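Local atomic coordinates of 2-dehydro-3-deoxy-d-gluconate/2-dehydro-3-deoxy-phosphogluconate aldolase (Picrophilus torridus, PDB entry 4UXD), a protein that is an aldolase of the dihydrodipicolinate synthetase family, a parallel beta/alpha barrel found here as an assembly of four chains. Residues D60-M65 with E88-P93; C30-P35 with N48-Y53; L123-Y128 with N161-E166; G180-S185 with A203-Q208; L211-L216 with M247-E252. One frame throughout, in Å; residues are numbered along the deposited sequence.

Contact 1: residues D60-M65 with E88-P93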
# COMPACT_ATOMS: atom_id res chain seq x y z
N ASP A 60 34.98 -7.17 5.20
CA ASP A 60 35.21 -8.34 6.05
C ASP A 60 34.54 -9.61 5.51
O ASP A 60 35.02 -10.70 5.75
CB ASP A 60 34.70 -8.06 7.46
CG ASP A 60 35.21 -6.76 8.01
OD1 ASP A 60 36.34 -6.75 8.54
OD2 ASP A 60 34.50 -5.74 7.90
N TYR A 61 33.42 -9.45 4.83
CA TYR A 61 32.69 -10.60 4.30
C TYR A 61 32.30 -10.37 2.85
O TYR A 61 31.97 -9.26 2.44
CB TYR A 61 31.44 -10.89 5.12
CG TYR A 61 31.72 -11.14 6.58
CD1 TYR A 61 31.77 -10.09 7.48
CD2 TYR A 61 31.92 -12.42 7.06
CE1 TYR A 61 32.02 -10.32 8.81
CE2 TYR A 61 32.17 -12.66 8.39
CZ TYR A 61 32.22 -11.60 9.27
OH TYR A 61 32.47 -11.81 10.60
N LEU A 62 32.37 -11.46 2.08
CA LEU A 62 31.82 -11.51 0.75
C LEU A 62 30.49 -12.22 0.85
O LEU A 62 30.38 -13.30 1.46
CB LEU A 62 32.73 -12.26 -0.23
CG LEU A 62 34.21 -11.88 -0.26
CD1 LEU A 62 34.85 -12.49 -1.51
CD2 LEU A 62 34.39 -10.38 -0.20
N PHE A 63 29.49 -11.59 0.24
CA PHE A 63 28.13 -12.08 0.20
C PHE A 63 27.71 -12.24 -1.26
O PHE A 63 27.04 -11.37 -1.81
CB PHE A 63 27.19 -11.12 0.95
CG PHE A 63 25.73 -11.47 0.84
CD1 PHE A 63 25.31 -12.74 0.46
CD2 PHE A 63 24.77 -10.51 1.13
CE1 PHE A 63 23.98 -13.04 0.37
CE2 PHE A 63 23.43 -10.81 1.03
CZ PHE A 63 23.03 -12.08 0.66
N PRO A 64 28.09 -13.35 -1.88
CA PRO A 64 27.64 -13.60 -3.25
C PRO A 64 26.18 -14.03 -3.32
O PRO A 64 25.70 -14.72 -2.42
CB PRO A 64 28.57 -14.72 -3.72
CG PRO A 64 28.91 -15.46 -2.46
CD PRO A 64 28.98 -14.42 -1.38
N MET A 65 25.50 -13.62 -4.39
CA MET A 65 24.13 -14.02 -4.69
C MET A 65 23.13 -13.53 -3.64
O MET A 65 22.23 -14.26 -3.22
CB MET A 65 24.04 -15.54 -4.87
CG MET A 65 24.70 -16.06 -6.15
SD MET A 65 23.86 -15.51 -7.66
CE MET A 65 25.02 -16.06 -8.91
N GLU A 88 36.79 -20.09 -4.27
CA GLU A 88 38.09 -20.57 -4.73
C GLU A 88 39.06 -19.46 -5.10
O GLU A 88 40.23 -19.73 -5.41
CB GLU A 88 37.91 -21.48 -5.94
CG GLU A 88 37.56 -22.90 -5.59
CD GLU A 88 37.36 -23.76 -6.82
OE1 GLU A 88 37.51 -23.23 -7.94
OE2 GLU A 88 37.06 -24.96 -6.65
N ASN A 89 38.61 -18.21 -5.06
CA ASN A 89 39.46 -17.11 -5.47
C ASN A 89 39.55 -16.02 -4.43
O ASN A 89 39.96 -14.90 -4.71
CB ASN A 89 38.98 -16.57 -6.80
CG ASN A 89 39.28 -17.53 -7.94
OD1 ASN A 89 40.40 -17.60 -8.41
ND2 ASN A 89 38.27 -18.29 -8.35
N SER A 90 39.21 -16.39 -3.20
CA SER A 90 39.34 -15.50 -2.07
C SER A 90 39.34 -16.30 -0.78
O SER A 90 38.63 -17.30 -0.68
CB SER A 90 38.20 -14.48 -2.04
OG SER A 90 38.19 -13.76 -0.81
N LYS A 91 40.11 -15.86 0.20
CA LYS A 91 40.09 -16.48 1.52
C LYS A 91 39.33 -15.62 2.52
O LYS A 91 39.38 -15.86 3.73
CB LYS A 91 41.52 -16.75 2.00
CG LYS A 91 42.18 -17.94 1.29
CD LYS A 91 43.56 -18.24 1.84
CE LYS A 91 43.51 -19.15 3.05
NZ LYS A 91 44.88 -19.53 3.51
N LYS A 92 38.61 -14.62 2.02
CA LYS A 92 37.69 -13.87 2.86
C LYS A 92 36.60 -14.82 3.30
O LYS A 92 36.23 -15.73 2.56
CB LYS A 92 37.08 -12.68 2.12
CG LYS A 92 38.03 -11.52 1.89
CD LYS A 92 38.35 -10.82 3.19
CE LYS A 92 39.11 -9.56 2.92
NZ LYS A 92 39.28 -8.82 4.18
N PRO A 93 36.10 -14.65 4.53
CA PRO A 93 34.95 -15.45 4.94
C PRO A 93 33.70 -15.09 4.12
O PRO A 93 33.41 -13.91 3.88
CB PRO A 93 34.79 -15.10 6.42
CG PRO A 93 35.42 -13.76 6.57
CD PRO A 93 36.56 -13.74 5.60
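The ring of Tyr-61 overlaps the pyrrolidine of Pro-93 obliquely, the two side chains crossing at about a right angle. CD2 of Tyr-61 lies 3.8 Å from CG of Pro-93. Pro-93 CG sits 3.2 Å from the backbone O of Asp-60. Leu-62 comes next. Leu-62 CG rests on CB of Lys-92 at 3.8 Å. Its chain is extended at chi2 (-167°), and this carries Leu-62 CD1 to 3.6 Å from OG of Ser-90. That hydroxyl accepts from the backbone N of Lys-92, forming an ST turn that shapes the loop, and it bonds to Glu-55. Between the segments runs a single hydrogen bond, from Leu-62 N to Pro-93 O, at 3.2 Å with an angle of 160° at the hydrogen. CA of Tyr-61 makes a CH...O contact with the same oxygen. The backbone of Leu-62 also bonds to Met-95. Strands 61-63 and 95-97 are the two ends of the parallel sheet, so these bonds close it into a barrel. The ammonium of Lys-92 turns to the backbone O of Val-59, and Asp-60 OD2 takes the N-H of Ile-28. The seam is therefore joined by backbone polarity and apolar side-chain cover, with both charges engaged outside it.

Contact 2: residues C30-P35 with N48-Y53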
# COMPACT_ATOMS: atom_id res chain seq x y z
N CYS A 30 30.07 -7.07 1.82
CA CYS A 30 29.69 -6.66 0.46
C CYS A 30 28.65 -7.59 -0.17
O CYS A 30 28.93 -8.75 -0.45
CB CYS A 30 30.89 -6.59 -0.46
SG CYS A 30 30.38 -6.26 -2.18
N PRO A 31 27.43 -7.07 -0.41
CA PRO A 31 26.51 -7.89 -1.20
C PRO A 31 26.92 -7.79 -2.66
O PRO A 31 26.61 -6.81 -3.35
CB PRO A 31 25.15 -7.27 -0.92
CG PRO A 31 25.43 -5.83 -0.66
CD PRO A 31 26.87 -5.75 -0.13
N MET A 32 27.68 -8.79 -3.11
CA MET A 32 28.36 -8.75 -4.40
C MET A 32 27.39 -8.67 -5.57
O MET A 32 26.39 -9.40 -5.61
CB MET A 32 29.24 -9.98 -4.59
CG MET A 32 30.32 -10.16 -3.54
SD MET A 32 31.26 -11.68 -3.79
CE MET A 32 32.00 -11.34 -5.39
N ILE A 33 27.69 -7.81 -6.54
CA ILE A 33 27.06 -7.95 -7.84
C ILE A 33 27.61 -9.21 -8.48
O ILE A 33 28.70 -9.68 -8.14
CB ILE A 33 27.32 -6.75 -8.77
CG1 ILE A 33 28.83 -6.53 -8.96
CG2 ILE A 33 26.65 -5.49 -8.22
CD1 ILE A 33 29.17 -5.57 -10.07
N THR A 34 26.86 -9.76 -9.42
CA THR A 34 27.34 -10.83 -10.27
C THR A 34 27.74 -10.27 -11.64
O THR A 34 26.88 -10.12 -12.51
CB THR A 34 26.26 -11.90 -10.42
OG1 THR A 34 25.73 -12.21 -9.14
CG2 THR A 34 26.82 -13.15 -11.07
N PRO A 35 29.04 -9.96 -11.85
CA PRO A 35 29.44 -9.32 -13.12
C PRO A 35 29.04 -10.13 -14.35
O PRO A 35 29.14 -11.36 -14.32
CB PRO A 35 30.96 -9.21 -13.00
CG PRO A 35 31.23 -9.21 -11.54
CD PRO A 35 30.20 -10.15 -10.97
N ASN A 48 36.63 -11.73 -10.64
CA ASN A 48 37.94 -11.71 -10.00
C ASN A 48 38.41 -10.27 -9.77
O ASN A 48 38.93 -9.93 -8.72
CB ASN A 48 38.96 -12.48 -10.84
CG ASN A 48 40.16 -12.94 -10.03
OD1 ASN A 48 41.17 -12.25 -9.95
ND2 ASN A 48 40.04 -14.12 -9.42
N ILE A 49 38.20 -9.43 -10.77
CA ILE A 49 38.54 -8.03 -10.66
C ILE A 49 37.85 -7.44 -9.45
O ILE A 49 38.43 -6.64 -8.73
CB ILE A 49 38.15 -7.27 -11.94
CG1 ILE A 49 39.16 -7.62 -13.04
CG2 ILE A 49 38.11 -5.77 -11.70
CD1 ILE A 49 38.69 -7.36 -14.46
N LEU A 50 36.62 -7.90 -9.22
CA LEU A 50 35.78 -7.43 -8.13
C LEU A 50 36.26 -7.93 -6.77
O LEU A 50 36.35 -7.17 -5.80
CB LEU A 50 34.33 -7.86 -8.36
CG LEU A 50 33.36 -7.59 -7.20
CD1 LEU A 50 33.38 -6.12 -6.83
CD2 LEU A 50 31.95 -8.05 -7.54
N ILE A 51 36.52 -9.23 -6.71
CA ILE A 51 37.07 -9.85 -5.51
C ILE A 51 38.36 -9.17 -5.07
O ILE A 51 38.62 -9.03 -3.88
CB ILE A 51 37.34 -11.35 -5.74
CG1 ILE A 51 36.02 -12.12 -5.84
CG2 ILE A 51 38.17 -11.95 -4.60
CD1 ILE A 51 36.15 -13.45 -6.49
N LYS A 52 39.18 -8.76 -6.03
CA LYS A 52 40.47 -8.16 -5.71
C LYS A 52 40.29 -6.70 -5.28
O LYS A 52 41.08 -6.18 -4.49
CB LYS A 52 41.43 -8.27 -6.89
CG LYS A 52 41.88 -9.70 -7.21
CD LYS A 52 42.48 -10.41 -6.01
CE LYS A 52 43.41 -11.56 -6.43
NZ LYS A 52 42.72 -12.69 -7.13
N TYR A 53 39.24 -6.05 -5.80
CA TYR A 53 38.85 -4.73 -5.29
C TYR A 53 38.31 -4.79 -3.86
O TYR A 53 38.58 -3.91 -3.05
CB TYR A 53 37.80 -4.10 -6.18
CG TYR A 53 37.30 -2.79 -5.61
CD1 TYR A 53 38.03 -1.62 -5.77
CD2 TYR A 53 36.09 -2.72 -4.90
CE1 TYR A 53 37.59 -0.42 -5.27
CE2 TYR A 53 35.64 -1.52 -4.38
CZ TYR A 53 36.40 -0.36 -4.57
OH TYR A 53 35.96 0.85 -4.05
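Strand 27-31 ends and runs into a loop that passes alongside helix 44-56. The backbones stay well apart: the closest CA atoms, those of Pro-35 and Leu-50, are 8.3 Å from each other. No hydrogen bond crosses, and side chains fill the gap. Leu-50 reaches out from the helix with CG anti to its own N (chi1 172°), and its CD2 does most of the touching. Leu-50 CD2 meets CG1 of Ile-33 at 3.7 Å and lies equally far from the backbone O of Ile-33. Leu-50 CD2 also contacts CE of Met-32 at 3.9 Å and CG of Pro-35 at 4.2 Å. The strand, the helix and strand 61-63 form a beta-alpha-beta unit of the barrel, and this contact packs the helix against the chain that follows its own strand. Met-32 bends at chi3 (63°). Met-32 CE thereby reaches both Leu-50 and Ile-51, and lies 4.1 Å from CG1 of Ile-51. Phe-276 of helix 270-279 touches both Ile-33 and Leu-50. Asn-229 fixes the loop backbone, donating to Pro-31 O and accepting from Ile-33 N.

Contact 3: residues L123-Y128 with N161-E166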
# COMPACT_ATOMS: atom_id res chain seq x y z
N LEU A 123 19.66 -16.44 4.14
CA LEU A 123 18.36 -16.84 3.63
C LEU A 123 17.26 -15.82 3.97
O LEU A 123 17.08 -15.48 5.14
CB LEU A 123 17.99 -18.22 4.18
CG LEU A 123 16.63 -18.76 3.76
CD1 LEU A 123 16.60 -18.94 2.26
CD2 LEU A 123 16.33 -20.08 4.47
N MET A 124 16.54 -15.35 2.95
CA MET A 124 15.37 -14.50 3.15
C MET A 124 14.10 -15.33 2.99
O MET A 124 14.15 -16.47 2.51
CB MET A 124 15.35 -13.31 2.16
CG MET A 124 14.92 -13.64 0.74
SD MET A 124 16.11 -14.74 -0.02
CE MET A 124 17.45 -13.61 -0.28
N PRO A 125 12.97 -14.79 3.41
CA PRO A 125 11.81 -15.67 3.28
C PRO A 125 11.40 -15.95 1.83
O PRO A 125 11.76 -15.20 0.93
CB PRO A 125 10.71 -14.90 4.03
CG PRO A 125 11.47 -14.12 5.09
CD PRO A 125 12.75 -13.71 4.40
N PRO A 126 10.67 -17.06 1.61
CA PRO A 126 10.15 -17.36 0.28
C PRO A 126 9.31 -16.23 -0.25
O PRO A 126 8.71 -15.49 0.56
CB PRO A 126 9.28 -18.60 0.50
CG PRO A 126 9.65 -19.13 1.80
CD PRO A 126 10.23 -18.04 2.61
N TYR A 127 9.24 -16.13 -1.59
CA TYR A 127 8.60 -15.01 -2.24
C TYR A 127 7.56 -15.50 -3.24
O TYR A 127 7.12 -16.65 -3.15
CB TYR A 127 9.67 -14.12 -2.89
CG TYR A 127 10.81 -14.87 -3.51
CD1 TYR A 127 11.92 -15.24 -2.74
CD2 TYR A 127 10.80 -15.21 -4.86
CE1 TYR A 127 12.96 -15.93 -3.29
CE2 TYR A 127 11.85 -15.91 -5.42
CZ TYR A 127 12.93 -16.26 -4.64
OH TYR A 127 13.98 -16.95 -5.18
N TYR A 128 7.12 -14.60 -4.12
CA TYR A 128 6.02 -14.80 -5.06
C TYR A 128 4.66 -14.84 -4.32
O TYR A 128 3.97 -13.82 -4.20
CB TYR A 128 6.23 -16.07 -5.90
CG TYR A 128 5.22 -16.19 -7.02
CD1 TYR A 128 5.32 -15.38 -8.15
CD2 TYR A 128 4.16 -17.08 -6.93
CE1 TYR A 128 4.40 -15.49 -9.17
CE2 TYR A 128 3.23 -17.17 -7.94
CZ TYR A 128 3.36 -16.38 -9.05
OH TYR A 128 2.43 -16.48 -10.05
N ASN A 161 8.21 -11.68 1.30
CA ASN A 161 7.43 -11.66 2.53
C ASN A 161 8.29 -11.23 3.70
O ASN A 161 9.42 -11.71 3.85
CB ASN A 161 6.84 -13.03 2.83
CG ASN A 161 5.91 -13.51 1.75
OD1 ASN A 161 4.82 -12.98 1.59
ND2 ASN A 161 6.33 -14.53 1.01
N LYS A 162 7.76 -10.33 4.52
CA LYS A 162 8.45 -9.87 5.71
C LYS A 162 8.53 -10.99 6.73
O LYS A 162 7.65 -11.85 6.77
CB LYS A 162 7.74 -8.67 6.34
CG LYS A 162 6.39 -8.98 6.97
CD LYS A 162 5.69 -7.70 7.42
CE LYS A 162 4.28 -7.94 7.96
NZ LYS A 162 4.23 -8.68 9.25
N ILE A 163 9.59 -11.00 7.53
CA ILE A 163 9.65 -11.90 8.68
C ILE A 163 9.63 -11.02 9.94
O ILE A 163 10.45 -10.12 10.10
CB ILE A 163 10.91 -12.85 8.62
CG1 ILE A 163 10.95 -13.76 9.85
CG2 ILE A 163 12.20 -12.04 8.44
CD1 ILE A 163 12.16 -14.69 9.91
N ASP A 164 8.65 -11.25 10.80
CA ASP A 164 8.49 -10.41 11.99
C ASP A 164 9.63 -10.66 12.97
O ASP A 164 10.18 -11.76 13.01
CB ASP A 164 7.16 -10.67 12.70
CG ASP A 164 5.97 -10.28 11.88
OD1 ASP A 164 6.14 -9.50 10.91
OD2 ASP A 164 4.86 -10.75 12.19
N PRO A 165 10.00 -9.64 13.75
CA PRO A 165 10.97 -9.82 14.83
C PRO A 165 10.67 -10.99 15.77
O PRO A 165 11.58 -11.69 16.20
CB PRO A 165 10.89 -8.50 15.58
CG PRO A 165 10.48 -7.52 14.56
CD PRO A 165 9.59 -8.23 13.62
N GLU A 166 9.40 -11.17 16.10
CA GLU A 166 8.99 -12.27 16.96
C GLU A 166 9.39 -13.60 16.35
O GLU A 166 9.90 -14.47 17.03
CB GLU A 166 7.48 -12.23 17.18
CG GLU A 166 6.92 -13.37 18.03
CD GLU A 166 7.34 -13.29 19.49
OE1 GLU A 166 7.68 -12.18 19.97
OE2 GLU A 166 7.32 -14.34 20.16
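Pro-125 and Ile-163 cross at about a right angle, with CG of the proline 3.8 Å from CB of the isoleucine. The pyrrolidine ring is also pressed on the backbone of Asn-161, whose O lies 3.4 Å from Pro-125 CG. Ile-163 sends CG1 anti to its N (chi1 179°), so its branch point CB and CG2 are the parts that meet the proline. The amide of Asn-161 reaches the next residue of the first segment, Pro-126. ND2 of Asn-161 donates to the backbone O of Pro-126 at 2.6 Å, with an angle of 149° at the hydrogen. The acceptor lies close to the amide plane, while the donor is tilted 30° from the carbonyl plane of Pro-126. ND2 also donates to Ile-129 O, and OD1 accepts from Leu-131 N and Lys-130 NZ. Next to this, Lys-162 NZ and Asp-164 OD1 form a local salt bridge at 2.7 Å. The contact joins loops at the C-terminal ends of barrel strands 120-123 and 150-155. Tyr-127 and Tyr-128 continue from it into aromatic packing with a second subunit. With both ends of its buried amide bonded, Asn-161 ties the proline loop down by polar contacts, while Pro-125 and Ile-163 supply the apolar part.

Contact 4: residues G180-S185 with A203-Q208. With IPA (isopropyl alcohol), chain G.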
# COMPACT_ATOMS: atom_id res chain seq x y z
N GLY A 180 22.54 -14.60 13.26
CA GLY A 180 22.22 -13.19 13.10
C GLY A 180 21.04 -12.90 12.19
O GLY A 180 20.33 -13.80 11.72
N VAL A 181 20.84 -11.61 11.94
CA VAL A 181 19.75 -11.14 11.09
C VAL A 181 20.19 -9.88 10.33
O VAL A 181 20.91 -9.05 10.87
CB VAL A 181 18.50 -10.87 11.90
CG1 VAL A 181 18.68 -9.63 12.80
CG2 VAL A 181 17.28 -10.73 10.99
N LYS A 182 19.82 -9.80 9.06
CA LYS A 182 20.14 -8.66 8.21
C LYS A 182 18.85 -8.03 7.79
O LYS A 182 17.95 -8.74 7.35
CB LYS A 182 20.91 -9.07 6.94
CG LYS A 182 22.29 -9.61 7.16
CD LYS A 182 22.81 -10.22 5.87
CE LYS A 182 24.26 -10.63 5.99
NZ LYS A 182 24.72 -11.32 4.75
N ASP A 183 18.78 -6.71 7.89
CA ASP A 183 17.55 -5.98 7.59
C ASP A 183 17.76 -4.83 6.60
O ASP A 183 18.50 -3.88 6.86
CB ASP A 183 16.95 -5.43 8.89
CG ASP A 183 15.61 -4.77 8.68
OD1 ASP A 183 15.58 -3.58 8.30
OD2 ASP A 183 14.59 -5.45 8.90
N SER A 184 17.05 -4.90 5.48
CA SER A 184 17.11 -3.87 4.43
C SER A 184 15.80 -3.06 4.30
O SER A 184 15.64 -2.26 3.37
CB SER A 184 17.43 -4.52 3.09
OG SER A 184 18.71 -5.13 3.12
N SER A 185 14.88 -3.26 5.24
CA SER A 185 13.58 -2.60 5.23
C SER A 185 13.67 -1.08 5.22
O SER A 185 12.76 -0.41 4.72
CB SER A 185 12.75 -3.03 6.44
OG SER A 185 13.18 -2.32 7.57
N ALA A 203 24.10 -11.53 15.53
CA ALA A 203 24.42 -10.25 14.88
C ALA A 203 23.19 -9.60 14.27
O ALA A 203 22.20 -10.26 13.97
CB ALA A 203 25.50 -10.47 13.81
N VAL A 204 23.25 -8.28 14.10
CA VAL A 204 22.18 -7.53 13.47
C VAL A 204 22.79 -6.52 12.50
O VAL A 204 23.38 -5.53 12.92
CB VAL A 204 21.31 -6.81 14.51
CG1 VAL A 204 20.16 -6.11 13.85
CG2 VAL A 204 20.78 -7.81 15.53
N PHE A 205 22.65 -6.79 11.20
CA PHE A 205 23.28 -5.94 10.19
C PHE A 205 22.29 -4.98 9.52
O PHE A 205 21.17 -5.35 9.19
CB PHE A 205 23.93 -6.81 9.11
CG PHE A 205 25.21 -7.49 9.54
CD1 PHE A 205 25.18 -8.74 10.12
CD2 PHE A 205 26.44 -6.88 9.34
CE1 PHE A 205 26.35 -9.38 10.50
CE2 PHE A 205 27.62 -7.51 9.72
CZ PHE A 205 27.57 -8.76 10.30
N GLN A 206 22.73 -3.74 9.33
CA GLN A 206 21.97 -2.75 8.59
C GLN A 206 22.25 -2.92 7.09
O GLN A 206 23.40 -2.89 6.66
CB GLN A 206 22.34 -1.33 9.06
CG GLN A 206 21.69 -0.19 8.25
CD GLN A 206 20.17 -0.26 8.22
OE1 GLN A 206 19.58 -0.71 7.24
NE2 GLN A 206 19.52 0.19 9.29
N GLY A 207 21.19 -3.08 6.30
CA GLY A 207 21.32 -3.39 4.89
C GLY A 207 21.33 -2.18 3.99
O GLY A 207 21.54 -2.31 2.79
N GLN A 208 21.08 -1.01 4.57
CA GLN A 208 21.03 0.22 3.77
C GLN A 208 22.19 1.12 4.14
O GLN A 208 22.31 1.54 5.29
CB GLN A 208 19.70 0.96 3.97
CG GLN A 208 18.47 0.19 3.53
CD GLN A 208 18.43 -0.10 2.03
OE1 GLN A 208 19.30 0.34 1.27
NE2 GLN A 208 17.43 -0.87 1.61
C1 IPA G . 16.75 -2.45 -3.26
C2 IPA G . 16.93 -2.41 -1.75
C3 IPA G . 15.63 -2.05 -1.05
O2 IPA G . 17.91 -1.44 -1.49
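The ring of Phe-205 has the backbone O of Val-181 at its edge, near the ring plane, while CG of Lys-182 approaches the ring obliquely. The flat amide of Gln-208 meets Ser-184 O within its own plane. Strands 180-183 and 203-206 are adjacent and parallel in the barrel, joined through helix 188-195 as a beta-alpha-beta unit. Their directions differ by 14°. Four backbone bonds of 2.8 to 3.0 Å make the ladder: Val-181 N to Ala-203 O, Phe-205 N to Val-181 O, Asp-183 N to Phe-205 O and Gly-207 N to Asp-183 O. On the face under helix 188-195, Val-181 CG1 packs 3.9 Å from Val-204 CG2. Asp-183 and Gln-206 share this face and have outside partners: Asp-183 OD2 bonds to Asn-155 and Gln-206 NE2 to Ser-215. On the other face Lys-182 and Phe-205 lie side by side and point the same way, Lys-182 CG 3.8 Å from Phe-205 CB. Lys-182 is extended beyond CG and reaches Phe-63 in a cation-pi contact. Gln-208 bends at chi2 (-64°), which brings its amide back to the other segment. NE2 of Gln-208 donates to Ser-184 O at 2.9 Å, on a lone pair, and to O2 of isopropyl alcohol at 3.2 Å.

Contact 5: residues L211-L216 with M247-E252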
# COMPACT_ATOMS: atom_id res chain seq x y z
N LEU A 211 22.07 4.34 6.18
CA LEU A 211 21.59 4.19 7.54
C LEU A 211 22.63 3.59 8.49
O LEU A 211 22.37 3.44 9.70
CB LEU A 211 20.33 3.33 7.55
CG LEU A 211 19.13 3.79 6.73
CD1 LEU A 211 17.91 3.00 7.19
CD2 LEU A 211 18.85 5.27 6.83
N LEU A 212 23.80 3.28 7.96
CA LEU A 212 24.85 2.61 8.74
C LEU A 212 25.23 3.38 10.00
O LEU A 212 25.36 2.80 11.08
CB LEU A 212 26.10 2.40 7.88
CG LEU A 212 27.25 1.63 8.54
CD1 LEU A 212 26.79 0.28 9.12
CD2 LEU A 212 28.37 1.41 7.54
N PHE A 213 25.40 4.69 9.89
CA PHE A 213 25.85 5.46 11.04
C PHE A 213 24.80 5.43 12.16
O PHE A 213 25.12 5.11 13.30
CB PHE A 213 26.17 6.90 10.65
CG PHE A 213 26.71 7.72 11.79
CD1 PHE A 213 28.03 7.59 12.18
CD2 PHE A 213 25.89 8.60 12.47
CE1 PHE A 213 28.53 8.34 13.24
CE2 PHE A 213 26.38 9.34 13.52
CZ PHE A 213 27.70 9.21 13.91
N THR A 214 23.55 5.73 11.83
CA THR A 214 22.45 5.58 12.78
C THR A 214 22.43 4.16 13.38
O THR A 214 22.25 3.99 14.59
CB THR A 214 21.08 5.89 12.11
OG1 THR A 214 21.05 7.26 11.69
CG2 THR A 214 19.90 5.62 13.07
N SER A 215 22.65 3.14 12.54
CA SER A 215 22.55 1.76 13.00
C SER A 215 23.68 1.41 13.96
O SER A 215 23.47 0.70 14.94
CB SER A 215 22.57 0.80 11.81
OG SER A 215 21.52 1.07 10.91
N LEU A 216 24.88 1.90 13.68
CA LEU A 216 25.99 1.69 14.61
C LEU A 216 25.67 2.39 15.93
O LEU A 216 25.88 1.83 17.01
CB LEU A 216 27.32 2.19 14.03
CG LEU A 216 27.89 1.55 12.76
CD1 LEU A 216 29.33 2.00 12.51
CD2 LEU A 216 27.80 0.02 12.79
N MET A 247 33.41 12.19 12.50
CA MET A 247 34.09 11.96 11.21
C MET A 247 33.39 10.89 10.38
O MET A 247 33.18 11.06 9.18
CB MET A 247 35.55 11.57 11.44
CG MET A 247 36.26 10.93 10.24
SD MET A 247 36.29 11.91 8.71
CE MET A 247 37.64 11.09 7.84
N ALA A 248 33.06 9.77 11.03
CA ALA A 248 32.25 8.75 10.38
C ALA A 248 30.97 9.37 9.82
O ALA A 248 30.63 9.13 8.66
CB ALA A 248 31.91 7.64 11.37
N LEU A 249 30.29 10.17 10.63
CA LEU A 249 29.06 10.82 10.22
C LEU A 249 29.25 11.70 8.99
O LEU A 249 28.36 11.80 8.14
CB LEU A 249 28.49 11.66 11.36
CG LEU A 249 27.25 12.50 11.04
CD1 LEU A 249 26.11 11.66 10.52
CD2 LEU A 249 26.82 13.29 12.25
N LYS A 250 30.41 12.35 8.90
CA LYS A 250 30.70 13.25 7.79
C LYS A 250 30.84 12.44 6.50
O LYS A 250 30.32 12.83 5.45
CB LYS A 250 31.97 14.05 8.06
CG LYS A 250 32.29 15.08 6.98
CD LYS A 250 33.56 15.86 7.28
CE LYS A 250 34.79 14.95 7.39
NZ LYS A 250 35.06 14.15 6.15
N ILE A 251 31.54 11.31 6.61
CA ILE A 251 31.69 10.37 5.50
C ILE A 251 30.30 9.93 5.02
O ILE A 251 30.01 9.92 3.83
CB ILE A 251 32.54 9.13 5.91
CG1 ILE A 251 34.00 9.55 6.18
CG2 ILE A 251 32.52 8.06 4.82
CD1 ILE A 251 34.85 8.47 6.86
N GLU A 252 29.45 9.57 5.97
CA GLU A 252 28.10 9.13 5.65
C GLU A 252 27.33 10.21 4.88
O GLU A 252 26.62 9.90 3.92
CB GLU A 252 27.34 8.77 6.93
CG GLU A 252 25.91 8.26 6.73
CD GLU A 252 25.86 6.79 6.29
OE1 GLU A 252 26.01 6.52 5.09
OE2 GLU A 252 25.65 5.92 7.17
O HOH W 1 23.30 7.06 8.93
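Helices 212-216 and 247-252 run roughly antiparallel, at 149°, with their axes 10.1 Å apart at the closest. Phe-213 bridges the gap. Its ring takes CB of Leu-249 over one face, offset toward the rim. This is a CH-pi contact, with Leu-249 CB 3.8 Å from the centroid of the Phe-213 ring and 16° off the normal. CD1 of Leu-249 lies along the same ring, 3.6 Å from CD2 of Phe-213. Ala-248 adds its methyl, with CB 3.9 Å from CE1 of Phe-213. The phenylalanine and leucine side chains cross at about a right angle. One turn further on, Glu-252 bends at chi2 (79°) and brings its carboxylate to the start of the partner helix. Phe-213 N donates to OE2 of Glu-252 at 3.0 Å and reaches that oxygen nearly along its C-O axis. A water makes a second link: it donates to OE2 of Glu-252 at 3.1 Å and accepts from Thr-214 N at 3.2 Å. A buried carboxylate at a helix N-terminus would probably be stabilised by the N-H groups of the first turn and the helix dipole. Ser-215 OG donates to Leu-211 O within that turn. Helix 212-217 follows strand 203-206 of the barrel, and helix 245-264 comes after the last barrel strand, 222-224. Helix 233-240 touches both, through Ile-234 on Leu-212 and Leu-237 on Glu-252. Helix 188-195 flanks helix 212-217 through Phe-191 on Ser-215, and a third subunit packs on Leu-211, Thr-214 and Leu-249.

In the fold
Contacts 1, 2 and 4 all reach the barrel sheet. Contacts 1 and 2 touch directly, through backbone bonds between strands 27-31 and 61-63, whereas contact 4 lies across the chain's centre. Phe-63 and Lys-182 bridge contacts 1 and 4 inside the barrel. Contact 4 is nearest the centre and rests on a full backbone ladder; contact 1 has one cross-segment bond, and contact 2 has none and rests on apolar side chains. Contact 5, whose centre is about 19 Å from the centre of the chain, is helix on helix. Gln-206 and Ser-215 tie it to contact 4. Contact 3 joins loops through an amide and a proline. Contacts 2 to 5 are buried; 3 and 5 border other subunits, and 4 does so through Gln-208. Contact 1 is only partly buried.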